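PDB 5UZM: AT27789p from Drosophila melanogaster, which probably binds mRNA, the chain being the second quasi-RNA recognition motif (qRRM2) of Glorund, an hnRNP F/H homologue that recognises its targets in two distinct modes. Local coordinates for residues 14-19 with 79-84. Residues are numbered along the deposited sequence; the frame is centred on the assembly and turned at random.
Sequences RGLPYA and RYIEIF
R14 and E82 form an antiparallel, hydrogen-bonded pair where strand 10-14 ends against strand 79-85: R14 N donates to E82 O (2.9 Å) and E82 N returns a bond to R14 O. Both side chains rise from the same face of the sheet, together with that of F84. The R14 side chain starts with CB about equally far from E82 OE2 and F84 CE2. CG lies anti to the backbone N (chi1 -180°), and CG and CD run past E82 OE2, each 3.7 Å from it. A bend at chi3 then turns one face of the guanidinium towards F84 CE2 and CZ, the two planes 34° apart; F84 CE2 sits beneath the centre of the group, while NH1 reaches F84 CZ at 3.6 Å. The charged ends of R14 and E82 stay apart, joined by a water that accepts from R14 NH1 and donates to E82 OE1. An alanine in place of R14 would probably cost F84 CE2 and CZ the guanidinium they touch and leave the E82 carboxylate without its water-linked partner.

Past the pair the regular strand pairing stops, and the segments have drawn apart by P17 and R79. G15 O is gripped twice: R79 NE approaches from above the carbonyl plane (3.1 Å, N-H...O 170°), with the oxygen lying in the R79 guanidinium plane, and a water bridges it to Y80 O. G15, with no side chain, passes close by Y80 O. Alongside, I81 CD1 meets L16 CD2 at 3.8 Å, and I76, with I25 and F28 of helix 22-28, extends this apolar patch into the core.

The contact thus joins the first and last long strands of the RRM fold, with L16 and I81 on the buried side and R14, E82 and F84 together on the other, where the bridging water probably helps to hold the opposite charges near each other, and with R79 NE holding the departing loop by the carbonyl of G15.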
loop_
_atom_site.group_PDB
_atom_site.type_symbol
_atom_site.label_atom_id
_atom_site.label_comp_id
_atom_site.label_asym_id
_atom_site.label_seq_id
_atom_site.Cartn_x
_atom_site.Cartn_y
_atom_site.Cartn_z
ATOM N N ARG A 14 -2.863 6.126 -1.935
ATOM C CA ARG A 14 -2.731 7.280 -2.808
ATOM C C ARG A 14 -2.183 8.461 -2.014
ATOM O O ARG A 14 -2.409 8.583 -0.793
ATOM C CB ARG A 14 -4.101 7.633 -3.441
ATOM C CG ARG A 14 -4.080 8.811 -4.371
ATOM C CD ARG A 14 -5.484 8.968 -4.968
ATOM N NE ARG A 14 -5.965 7.698 -5.514
ATOM C CZ ARG A 14 -7.242 7.404 -5.726
ATOM N NH1 ARG A 14 -8.187 8.287 -5.432
ATOM N NH2 ARG A 14 -7.578 6.226 -6.230
ATOM N N GLY A 15 -1.377 9.286 -2.670
ATOM C CA GLY A 15 -0.839 10.471 -2.046
ATOM C C GLY A 15 0.577 10.364 -1.534
ATOM O O GLY A 15 1.006 11.224 -0.773
ATOM N N LEU A 16 1.299 9.316 -1.913
ATOM C CA LEU A 16 2.609 9.061 -1.334
ATOM C C LEU A 16 3.619 10.161 -1.669
ATOM O O LEU A 16 3.574 10.749 -2.761
ATOM C CB LEU A 16 3.125 7.724 -1.842
ATOM C CG LEU A 16 2.319 6.498 -1.393
ATOM C CD1 LEU A 16 2.727 5.210 -2.135
ATOM C CD2 LEU A 16 2.521 6.317 0.121
ATOM N N PRO A 17 4.568 10.409 -0.766
ATOM C CA PRO A 17 5.716 11.282 -1.074
ATOM C C PRO A 17 6.488 10.830 -2.317
ATOM O O PRO A 17 6.527 9.654 -2.641
ATOM C CB PRO A 17 6.590 11.163 0.179
ATOM C CG PRO A 17 5.764 10.528 1.232
ATOM C CD PRO A 17 4.647 9.790 0.585
ATOM N N TYR A 18 7.179 11.770 -3.003
ATOM C CA TYR A 18 7.956 11.360 -4.179
ATOM C C TYR A 18 9.120 10.465 -3.785
ATOM O O TYR A 18 9.452 9.512 -4.499
ATOM C CB TYR A 18 8.489 12.559 -4.969
ATOM C CG TYR A 18 9.557 12.152 -5.988
ATOM C CD1 TYR A 18 9.218 11.445 -7.138
ATOM C CD2 TYR A 18 10.901 12.456 -5.787
ATOM C CE1 TYR A 18 10.183 11.057 -8.062
ATOM C CE2 TYR A 18 11.873 12.074 -6.712
ATOM C CZ TYR A 18 11.500 11.377 -7.845
ATOM O OH TYR A 18 12.449 10.990 -8.764
ATOM N N ALA A 19 9.735 10.724 -2.641
ATOM C CA ALA A 19 10.890 9.928 -2.246
ATOM C C ALA A 19 10.509 8.693 -1.434
ATOM O O ALA A 19 11.336 8.206 -0.649
ATOM C CB ALA A 19 11.882 10.800 -1.473
ATOM N N ARG A 79 2.748 14.180 4.044
ATOM C CA ARG A 79 1.719 13.765 3.083
ATOM C C ARG A 79 0.648 12.937 3.773
ATOM O O ARG A 79 0.954 11.967 4.458
ATOM C CB ARG A 79 2.283 12.907 1.938
ATOM C CG ARG A 79 3.324 13.650 1.084
ATOM C CD ARG A 79 2.692 14.760 0.176
ATOM N NE ARG A 79 1.811 14.169 -0.825
ATOM C CZ ARG A 79 1.188 14.853 -1.779
ATOM N NH1 ARG A 79 0.395 14.227 -2.673
ATOM N NH2 ARG A 79 1.351 16.165 -1.832
ATOM N N TYR A 80 -0.596 13.305 3.544
ATOM C CA TYR A 80 -1.728 12.513 3.990
ATOM C C TYR A 80 -1.964 11.348 3.041
ATOM O O TYR A 80 -2.042 11.532 1.810
ATOM C CB TYR A 80 -2.971 13.404 4.037
ATOM C CG TYR A 80 -2.964 14.470 5.094
ATOM C CD1 TYR A 80 -2.444 15.722 4.834
ATOM C CD2 TYR A 80 -3.478 14.213 6.359
ATOM C CE1 TYR A 80 -2.436 16.722 5.818
ATOM C CE2 TYR A 80 -3.488 15.208 7.346
ATOM C CZ TYR A 80 -2.959 16.457 7.058
ATOM O OH TYR A 80 -2.933 17.461 8.005
ATOM N N ILE A 81 -2.078 10.146 3.601
ATOM C CA ILE A 81 -2.164 8.940 2.781
ATOM C C ILE A 81 -3.614 8.458 2.768
ATOM O O ILE A 81 -4.187 8.134 3.818
ATOM C CB ILE A 81 -1.211 7.842 3.303
ATOM C CG1 ILE A 81 0.244 8.362 3.456
ATOM C CG2 ILE A 81 -1.243 6.636 2.388
ATOM C CD1 ILE A 81 0.832 9.049 2.211
ATOM N N GLU A 82 -4.213 8.449 1.589
ATOM C CA GLU A 82 -5.542 7.872 1.394
ATOM C C GLU A 82 -5.416 6.379 1.209
ATOM O O GLU A 82 -4.548 5.915 0.466
ATOM C CB GLU A 82 -6.226 8.501 0.175
ATOM C CG GLU A 82 -6.222 10.029 0.203
ATOM C CD GLU A 82 -6.618 10.599 -1.147
ATOM O OE1 GLU A 82 -7.832 10.560 -1.445
ATOM O OE2 GLU A 82 -5.718 11.028 -1.924
ATOM N N ILE A 83 -6.319 5.604 1.816
ATOM C CA ILE A 83 -6.244 4.149 1.799
ATOM C C ILE A 83 -7.596 3.590 1.370
ATOM O O ILE A 83 -8.632 4.005 1.899
ATOM C CB ILE A 83 -5.856 3.586 3.179
ATOM C CG1 ILE A 83 -4.593 4.303 3.708
ATOM C CG2 ILE A 83 -5.644 2.087 3.142
ATOM C CD1 ILE A 83 -4.255 3.884 5.126
ATOM N N PHE A 84 -7.590 2.687 0.393
ATOM C CA PHE A 84 -8.827 2.094 -0.120
ATOM C C PHE A 84 -8.769 0.577 -0.103
ATOM O O PHE A 84 -7.722 -0.017 -0.363
ATOM C CB PHE A 84 -9.090 2.508 -1.590
ATOM C CG PHE A 84 -8.988 3.963 -1.834
ATOM C CD1 PHE A 84 -10.101 4.784 -1.692
ATOM C CD2 PHE A 84 -7.765 4.553 -2.178
ATOM C CE1 PHE A 84 -10.002 6.157 -1.902
ATOM C CE2 PHE A 84 -7.673 5.921 -2.395
ATOM C CZ PHE A 84 -8.791 6.723 -2.261
HETATM O O HOH W 1 -8.573 10.208 -3.896
HETATM O O HOH W 2 -1.191 13.198 -0.140
#